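Local coordinates for protein transcriptional regulator, ROK family (Vibrio cholerae O1 biovar eltor, PDB 1Z05) that probably binds DNA as a zinc-containing transcriptional regulator of the ROK family, a homologue of Escherichia coli Mlc linked to carbohydrate metabolism, at residues Val238-His243 with Ile361-Val366. Residues are numbered along the deposited sequence; the frame is centred on the assembly and turned at random.
Sequences VLISIH and ILIGGV. With SO4 (sulfate ion), chain C.
Leu362 O takes the shortest bond between the two strands, from Ile240 N at 2.7 Å, and the CA of Leu239 adds a C-H...O contact to the same oxygen at 3.4 Å. On the same edge Leu362 gives its own N-H to Val238 O, almost straight at 175°, so that its backbone is gripped between Val238 and Ile240. The pattern then repeats two residues on: Gly364 N donates to Ile240 O, and Gly364 O receives Ile242 N at 3.1 Å. This is regular parallel pairing, with the short strand axes 21° apart. The two are neighbouring strands of the mixed five-stranded sheet, order 3-2-1-4-5, in the C-terminal half of the ASKHA (actin-like ATPase) fold to which ROK proteins belong; the 117 residues between the two segments include helix 332-356.

One face carries Val238, Ile240, Ile361 and Ile363, and helix 332-356 packs on it through Val352 and Ile349. Here Ile363 CD1 reaches Ile240 CB at 3.9 Å. Ile363 CG2, anti to the backbone N, meets Ile242 CD1 at 3.6 Å, the two side chains crossing at a slant. On the opposite face Leu239 extends its CG anti to the backbone N (chi1 168°), which carries CD1 across to Leu362 CB, where helix 217-228 packs on the pair, Trp221 on Leu239 and Glu225 on Leu362.

Past the paired strands Gly365, whose backbone takes up angles natural to glycine, passes close to Ile242 O. Ile242 O accepts a bond from a water 2.8 Å away, which accepts the N-H of Val366 and so bridges the parting chains. Beyond, His243 NE2 makes a weak, bent bond to O2 of a sulfate, probably from the crystallisation liquor, which Tyr119, Arg114 and Arg117 also hold.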
loop_
_atom_site.group_PDB
_atom_site.type_symbol
_atom_site.label_atom_id
_atom_site.label_comp_id
_atom_site.label_asym_id
_atom_site.label_seq_id
_atom_site.Cartn_x
_atom_site.Cartn_y
_atom_site.Cartn_z
ATOM N N VAL A 238 7.602 1.620 9.363
ATOM C CA VAL A 238 6.676 0.683 9.965
ATOM C C VAL A 238 6.673 0.914 11.471
ATOM O O VAL A 238 7.732 0.987 12.094
ATOM C CB VAL A 238 7.048 -0.786 9.646
ATOM C CG1 VAL A 238 6.016 -1.746 10.253
ATOM C CG2 VAL A 238 7.124 -1.008 8.132
ATOM N N LEU A 239 5.477 1.064 12.029
ATOM C CA LEU A 239 5.286 1.102 13.473
ATOM C C LEU A 239 4.797 -0.266 13.923
ATOM O O LEU A 239 3.782 -0.760 13.428
ATOM C CB LEU A 239 4.277 2.195 13.863
ATOM C CG LEU A 239 3.758 2.171 15.314
ATOM C CD1 LEU A 239 4.826 2.591 16.311
ATOM C CD2 LEU A 239 2.527 3.045 15.458
ATOM N N ILE A 240 5.524 -0.881 14.853
ATOM C CA ILE A 240 5.092 -2.147 15.429
ATOM C C ILE A 240 4.453 -1.928 16.791
ATOM O O ILE A 240 5.106 -1.483 17.748
ATOM C CB ILE A 240 6.232 -3.211 15.506
ATOM C CG1 ILE A 240 6.936 -3.358 14.142
ATOM C CG2 ILE A 240 5.681 -4.544 16.042
ATOM C CD1 ILE A 240 6.066 -3.976 13.031
ATOM N N SER A 241 3.158 -2.223 16.849
ATOM C CA SER A 241 2.376 -2.084 18.061
ATOM C C SER A 241 2.299 -3.428 18.769
ATOM O O SER A 241 1.786 -4.399 18.219
ATOM C CB SER A 241 0.977 -1.545 17.749
ATOM O OG SER A 241 0.146 -1.561 18.902
ATOM N N ILE A 242 2.827 -3.460 19.988
ATOM C CA ILE A 242 2.837 -4.646 20.822
ATOM C C ILE A 242 1.992 -4.357 22.063
ATOM O O ILE A 242 2.393 -3.569 22.927
ATOM C CB ILE A 242 4.291 -5.031 21.232
ATOM C CG1 ILE A 242 5.190 -5.092 19.996
ATOM C CG2 ILE A 242 4.314 -6.356 22.015
ATOM C CD1 ILE A 242 6.634 -4.640 20.245
ATOM N N HIS A 243 0.821 -4.985 22.125
ATOM C CA HIS A 243 -0.115 -4.809 23.233
ATOM C C HIS A 243 -0.927 -6.104 23.389
ATOM O O HIS A 243 -0.327 -7.188 23.498
ATOM C CB HIS A 243 -1.000 -3.576 22.994
ATOM C CG HIS A 243 -1.708 -3.081 24.219
ATOM N ND1 HIS A 243 -1.312 -3.408 25.500
ATOM C CD2 HIS A 243 -2.774 -2.256 24.356
ATOM C CE1 HIS A 243 -2.118 -2.826 26.371
ATOM N NE2 HIS A 243 -3.010 -2.116 25.703
ATOM N N ILE A 361 12.045 1.549 11.417
ATOM C CA ILE A 361 11.172 0.710 12.236
ATOM C C ILE A 361 10.968 1.376 13.589
ATOM O O ILE A 361 11.942 1.692 14.276
ATOM C CB ILE A 361 11.757 -0.723 12.471
ATOM C CG1 ILE A 361 12.129 -1.407 11.149
ATOM C CG2 ILE A 361 10.781 -1.579 13.309
ATOM C CD1 ILE A 361 10.982 -1.577 10.168
ATOM N N LEU A 362 9.708 1.581 13.966
ATOM C CA LEU A 362 9.394 2.066 15.313
ATOM C C LEU A 362 8.690 0.987 16.116
ATOM O O LEU A 362 7.859 0.247 15.586
ATOM C CB LEU A 362 8.507 3.316 15.289
ATOM C CG LEU A 362 8.791 4.524 14.396
ATOM C CD1 LEU A 362 7.929 5.696 14.836
ATOM C CD2 LEU A 362 10.234 4.923 14.424
ATOM N N ILE A 363 9.019 0.934 17.401
ATOM C CA ILE A 363 8.416 0.003 18.339
ATOM C C ILE A 363 7.580 0.790 19.353
ATOM O O ILE A 363 8.054 1.749 19.954
ATOM C CB ILE A 363 9.515 -0.841 19.062
ATOM C CG1 ILE A 363 10.432 -1.544 18.031
ATOM C CG2 ILE A 363 8.894 -1.835 20.034
ATOM C CD1 ILE A 363 9.733 -2.655 17.204
ATOM N N GLY A 364 6.331 0.391 19.521
ATOM C CA GLY A 364 5.456 1.025 20.492
ATOM C C GLY A 364 4.834 0.024 21.444
ATOM O O GLY A 364 4.433 -1.076 21.037
ATOM N N GLY A 365 4.730 0.416 22.708
ATOM C CA GLY A 365 4.104 -0.422 23.728
ATOM C C GLY A 365 4.867 -0.360 25.034
ATOM O O GLY A 365 5.992 0.146 25.074
ATOM N N VAL A 366 4.257 -0.877 26.101
ATOM C CA VAL A 366 4.867 -0.855 27.431
ATOM C C VAL A 366 6.204 -1.609 27.451
ATOM O O VAL A 366 7.096 -1.301 28.246
ATOM C CB VAL A 366 3.902 -1.368 28.554
ATOM C CG1 VAL A 366 2.640 -0.512 28.617
ATOM C CG2 VAL A 366 3.533 -2.823 28.352
HETATM S S SO4 C . -6.881 -0.268 26.060
HETATM O O1 SO4 C . -6.075 0.892 26.418
HETATM O O2 SO4 C . -6.079 -1.257 25.357
HETATM O O3 SO4 C . -7.393 -0.828 27.311
HETATM O O4 SO4 C . -7.980 0.138 25.189
HETATM O O HOH W 1 1.711 -2.211 25.296
#